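Local coordinates for excinuclease ABC, subunit A. (Deinococcus radiodurans, PDB 2VF7), which binds DNA and ATP as a zinc-containing UvrA-family ATPase and probably takes part in recognising DNA damage for excision repair, at residues 482-487 against 768-773; 714-719 against 773-778. The protein carries 1 engineered substitution. One frame throughout, in Å; residues are numbered along the deposited sequence. Where two conformers were deposited one is given.

How the contacts relate
Both contacts use helix 766-781, which follows strand 753-758 and leads into strand 785-789 of the second six-stranded sheet. They share Q773, and their centres lie about 15 Å apart. Along the chain the segments alternate: 482-487, then 714-719, then 768-773 and 773-778. Contact 1 ties the helix to 480-487, a short helix that follows the last strand of the first sheet. Contact 2 sets it against the end of helix 705-716, within the second ATPase unit. Between the two, R771 NH1 lies 3.0 Å from E716 O in a probable hydrogen bond. L772 CD2 also packs on V717 CG2. One helix therefore meets elements from both ATPase halves of the chain.

Contact 1 (482-487 against 768-773); sequences GQYLFA and DVERLQ
Y484 and E770 meet where helix 480-487 faces helix 766-781 of the second ATP-binding unit. The contact is small and lies at the surface. Y484 OH is modelled 2.4 Å from E770 OE1, as a hydrogen bond given by the tyrosine. This is very short, and OH is also too close to E770 CD, so the exact length is doubtful. The two side chains come from opposite directions. E770 OE1 lies at the edge of the ring, in its plane, 3.5 Å from Y484 CE2. Ring and carboxylate planes are 79° apart. Helix 766-781 makes the crossover of a beta-alpha-beta unit, from strand 753-758 to strand 785-789. Helix 480-487 comes after strand 464-468 of the other sheet, so the pair bridges the two halves. The backbones stay well separated, with the CA atoms of Y484 and D768 11.6 Å apart. The Y484 ring and the E770 chain, extended beyond CG (chi2 -157°), together span the gap. R489 NH2 hydrogen-bonds to Y484 OH and forms a long, weak ion pair with E770 OE2. Two residues before E770, D768 OD2 bonds to S45 OG, in the P-loop of the first half.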
# COMPACT_ATOMS: atom_id res chain seq x y z
N GLY A 482 -35.19 -4.54 -23.07
CA GLY A 482 -35.63 -4.93 -24.41
C GLY A 482 -36.94 -4.30 -24.85
O GLY A 482 -37.19 -4.18 -26.05
N GLN A 483 -37.76 -3.90 -23.89
CA GLN A 483 -39.07 -3.30 -24.19
C GLN A 483 -38.94 -1.84 -24.59
O GLN A 483 -39.57 -1.39 -25.55
CB GLN A 483 -40.02 -3.42 -23.01
CG GLN A 483 -40.57 -4.82 -22.79
CD GLN A 483 -41.15 -5.01 -21.41
OE1 GLN A 483 -41.56 -4.04 -20.76
NE2 GLN A 483 -41.19 -6.25 -20.94
N TYR A 484 -38.13 -1.09 -23.85
CA TYR A 484 -37.84 0.29 -24.19
C TYR A 484 -37.02 0.36 -25.47
O TYR A 484 -37.24 1.22 -26.32
CB TYR A 484 -37.15 1.01 -23.02
CG TYR A 484 -38.17 1.39 -21.97
CD1 TYR A 484 -38.55 0.48 -20.99
CD2 TYR A 484 -38.81 2.63 -22.01
CE1 TYR A 484 -39.52 0.80 -20.05
CE2 TYR A 484 -39.79 2.97 -21.07
CZ TYR A 484 -40.14 2.04 -20.10
OH TYR A 484 -41.10 2.35 -19.17
N LEU A 485 -36.11 -0.60 -25.62
CA LEU A 485 -35.16 -0.61 -26.72
C LEU A 485 -35.80 -1.04 -28.05
O LEU A 485 -35.48 -0.48 -29.10
CB LEU A 485 -33.98 -1.53 -26.34
CG LEU A 485 -32.55 -1.29 -26.84
CD1 LEU A 485 -31.95 -0.02 -26.29
CD2 LEU A 485 -31.69 -2.49 -26.45
N PHE A 486 -36.72 -2.01 -27.99
CA PHE A 486 -37.29 -2.60 -29.21
C PHE A 486 -38.83 -2.62 -29.32
O PHE A 486 -39.36 -2.79 -30.42
CB PHE A 486 -36.77 -4.03 -29.44
CG PHE A 486 -35.27 -4.14 -29.50
CD1 PHE A 486 -34.54 -3.43 -30.45
CD2 PHE A 486 -34.59 -4.98 -28.62
CE1 PHE A 486 -33.15 -3.53 -30.51
CE2 PHE A 486 -33.21 -5.09 -28.68
CZ PHE A 486 -32.49 -4.37 -29.62
N ALA A 487 -39.54 -2.49 -28.20
CA ALA A 487 -41.00 -2.66 -28.22
C ALA A 487 -41.80 -1.38 -28.02
O ALA A 487 -43.03 -1.42 -28.06
CB ALA A 487 -41.44 -3.72 -27.21
N ASP A 768 -38.00 2.74 -14.36
CA ASP A 768 -38.08 3.28 -13.01
C ASP A 768 -38.63 4.71 -13.05
O ASP A 768 -39.40 5.10 -12.18
CB ASP A 768 -36.71 3.32 -12.31
CG ASP A 768 -36.16 1.93 -11.92
OD1 ASP A 768 -36.93 1.00 -11.57
OD2 ASP A 768 -34.92 1.80 -11.94
N VAL A 769 -38.22 5.49 -14.04
CA VAL A 769 -38.54 6.92 -14.03
C VAL A 769 -40.03 7.16 -14.17
O VAL A 769 -40.55 8.11 -13.59
CB VAL A 769 -37.65 7.77 -15.02
CG1 VAL A 769 -36.65 6.93 -15.78
CG2 VAL A 769 -38.48 8.64 -15.97
N GLU A 770 -40.72 6.28 -14.89
CA GLU A 770 -42.17 6.28 -14.95
C GLU A 770 -42.82 6.30 -13.54
O GLU A 770 -43.71 7.11 -13.27
CB GLU A 770 -42.68 5.09 -15.77
CG GLU A 770 -42.06 4.98 -17.18
CD GLU A 770 -42.93 4.19 -18.18
OE1 GLU A 770 -42.61 4.25 -19.40
OE2 GLU A 770 -43.90 3.50 -17.77
N ARG A 771 -42.35 5.41 -12.66
CA ARG A 771 -42.81 5.36 -11.27
C ARG A 771 -42.41 6.62 -10.47
O ARG A 771 -43.16 7.05 -9.59
CB ARG A 771 -42.27 4.10 -10.57
CG ARG A 771 -42.83 3.83 -9.15
CD ARG A 771 -41.91 2.92 -8.30
NE ARG A 771 -42.47 1.60 -8.00
CZ ARG A 771 -43.43 1.36 -7.09
NH1 ARG A 771 -43.97 2.37 -6.40
NH2 ARG A 771 -43.87 0.13 -6.88
N LEU A 772 -41.25 7.20 -10.77
CA LEU A 772 -40.81 8.42 -10.09
C LEU A 772 -41.65 9.64 -10.50
O LEU A 772 -42.04 10.45 -9.66
CB LEU A 772 -39.31 8.67 -10.36
CG LEU A 772 -38.46 9.66 -9.54
CD1 LEU A 772 -38.68 11.10 -9.95
CD2 LEU A 772 -38.65 9.48 -8.03
N GLN A 773 -41.90 9.75 -11.80
CA GLN A 773 -42.65 10.86 -12.39
C GLN A 773 -44.10 10.99 -11.87
O GLN A 773 -44.62 12.11 -11.75
CB GLN A 773 -42.63 10.73 -13.92
CG GLN A 773 -43.07 11.99 -14.68
CD GLN A 773 -41.92 12.95 -14.98
OE1 GLN A 773 -41.90 14.09 -14.50
NE2 GLN A 773 -40.98 12.51 -15.81

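Contact 2 (714-719 against 773-778); sequences LREVGL and QRQLVK
Q775 meets E716 and V717, and K778 reaches E716, at the end of helix 705-716, which closes in a Schellman motif. The Q775 amide lies beside the E716 backbone: Q775 CD is 3.4 Å from E716 O, and Q775 OE1 is 3.7 Å from E716 CB. Amide and carboxylate planes are turned 64° apart. Q775 NE2 is near E716 O too, but the angle is too poor for a hydrogen bond. Its bond goes to R771 O, one turn back in its own helix. The side chain bends at chi2 (-54°), which turns the amide back toward R771 O and brings Q775 CG to 4.3 Å from V717 CG2. Were Q775 an alanine, R771 O would probably lose this side-chain donor and a gap would open beside E716 and V717. Further out, K778 NZ and E716 OE2 form a salt bridge, modelled at a very short 2.4 Å, with the side chains crossing at about a right angle. E716 has two deposited conformers, so the detail is doubtful. In this conformer E716 OE1 also lies close to D712 OD2, and the lysine may partly offset the two like charges. In the second shell, V717 touches R738 of helix 733-743, which begins in the ABC signature sequence. The chain turns at G718 with phi 110°; G718 N bonds R715 O and L719 N bonds L714 O, each at 3.1 Å.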
# COMPACT_ATOMS: atom_id res chain seq x y z
N LEU A 714 -41.61 5.63 0.86
CA LEU A 714 -40.40 4.93 0.42
C LEU A 714 -40.70 3.84 -0.57
O LEU A 714 -39.87 3.50 -1.39
CB LEU A 714 -39.68 4.35 1.61
CG LEU A 714 -39.02 5.37 2.52
CD1 LEU A 714 -38.61 4.66 3.80
CD2 LEU A 714 -37.80 6.02 1.82
N ARG A 715 -41.90 3.29 -0.50
CA ARG A 715 -42.28 2.18 -1.35
C ARG A 715 -42.74 2.71 -2.69
O ARG A 715 -42.28 2.24 -3.73
CB ARG A 715 -43.36 1.33 -0.68
CG ARG A 715 -43.25 -0.14 -0.99
CD ARG A 715 -44.23 -0.97 -0.16
NE ARG A 715 -44.79 -2.08 -0.93
CZ ARG A 715 -45.80 -1.96 -1.79
NH1 ARG A 715 -46.37 -0.78 -2.01
NH2 ARG A 715 -46.24 -3.02 -2.45
N GLU A 716 -43.62 3.72 -2.65
CA GLU A 716 -44.08 4.46 -3.82
C GLU A 716 -42.96 5.01 -4.72
O GLU A 716 -43.14 5.18 -5.93
CB GLU A 716 -44.97 5.64 -3.38
CG GLU A 716 -46.43 5.28 -3.14
CD GLU A 716 -47.23 6.40 -2.48
OE1 GLU A 716 -46.88 6.83 -1.35
OE2 GLU A 716 -48.23 6.86 -3.09
N VAL A 717 -41.82 5.31 -4.11
CA VAL A 717 -40.75 6.03 -4.80
C VAL A 717 -39.69 5.03 -5.38
O VAL A 717 -38.75 5.43 -6.08
CB VAL A 717 -40.19 7.17 -3.87
CG1 VAL A 717 -38.88 6.79 -3.16
CG2 VAL A 717 -40.07 8.47 -4.62
N GLY A 718 -39.89 3.75 -5.08
CA GLY A 718 -39.17 2.65 -5.72
C GLY A 718 -38.16 1.88 -4.87
O GLY A 718 -37.42 1.05 -5.41
N LEU A 719 -38.13 2.14 -3.57
CA LEU A 719 -37.09 1.63 -2.70
C LEU A 719 -37.50 0.44 -1.81
O LEU A 719 -36.95 0.25 -0.75
CB LEU A 719 -36.52 2.75 -1.81
CG LEU A 719 -35.94 4.01 -2.46
CD1 LEU A 719 -35.45 4.91 -1.39
CD2 LEU A 719 -34.81 3.67 -3.41
N GLN A 773 -41.90 9.75 -11.80
CA GLN A 773 -42.65 10.86 -12.39
C GLN A 773 -44.10 10.99 -11.87
O GLN A 773 -44.62 12.11 -11.75
CB GLN A 773 -42.63 10.73 -13.92
CG GLN A 773 -43.07 11.99 -14.68
CD GLN A 773 -41.92 12.95 -14.98
OE1 GLN A 773 -41.90 14.09 -14.50
NE2 GLN A 773 -40.98 12.51 -15.81
N ARG A 774 -44.75 9.87 -11.56
CA ARG A 774 -46.09 9.88 -10.96
C ARG A 774 -46.10 10.54 -9.59
O ARG A 774 -47.10 11.14 -9.18
CB ARG A 774 -46.64 8.46 -10.81
CG ARG A 774 -46.78 7.69 -12.11
CD ARG A 774 -47.74 6.52 -11.95
NE ARG A 774 -47.14 5.34 -11.32
CZ ARG A 774 -46.50 4.37 -11.99
NH1 ARG A 774 -46.37 4.44 -13.31
NH2 ARG A 774 -45.98 3.34 -11.32
N GLN A 775 -45.00 10.40 -8.85
CA GLN A 775 -44.92 10.99 -7.53
C GLN A 775 -44.66 12.50 -7.63
O GLN A 775 -45.15 13.28 -6.80
CB GLN A 775 -43.86 10.29 -6.64
CG GLN A 775 -43.71 8.76 -6.81
CD GLN A 775 -45.01 7.96 -6.67
OE1 GLN A 775 -45.85 8.24 -5.79
NE2 GLN A 775 -45.16 6.94 -7.52
N LEU A 776 -43.90 12.90 -8.65
CA LEU A 776 -43.67 14.32 -8.92
C LEU A 776 -44.95 15.00 -9.36
O LEU A 776 -45.17 16.15 -9.03
CB LEU A 776 -42.55 14.53 -9.97
CG LEU A 776 -41.11 14.14 -9.59
CD1 LEU A 776 -40.12 14.53 -10.66
CD2 LEU A 776 -40.67 14.71 -8.25
N VAL A 777 -45.79 14.27 -10.10
CA VAL A 777 -47.15 14.73 -10.44
C VAL A 777 -47.99 14.98 -9.17
O VAL A 777 -48.61 16.02 -9.03
CB VAL A 777 -47.86 13.74 -11.38
CG1 VAL A 777 -49.32 14.07 -11.52
CG2 VAL A 777 -47.21 13.75 -12.75
N LYS A 778 -47.97 14.01 -8.25
CA LYS A 778 -48.70 14.13 -6.99
C LYS A 778 -48.39 15.41 -6.24
O LYS A 778 -49.30 16.14 -5.86
CB LYS A 778 -48.46 12.91 -6.08
CG LYS A 778 -49.39 11.76 -6.39
CD LYS A 778 -49.50 10.76 -5.24
CE LYS A 778 -48.64 9.53 -5.49
NZ LYS A 778 -49.16 8.35 -4.71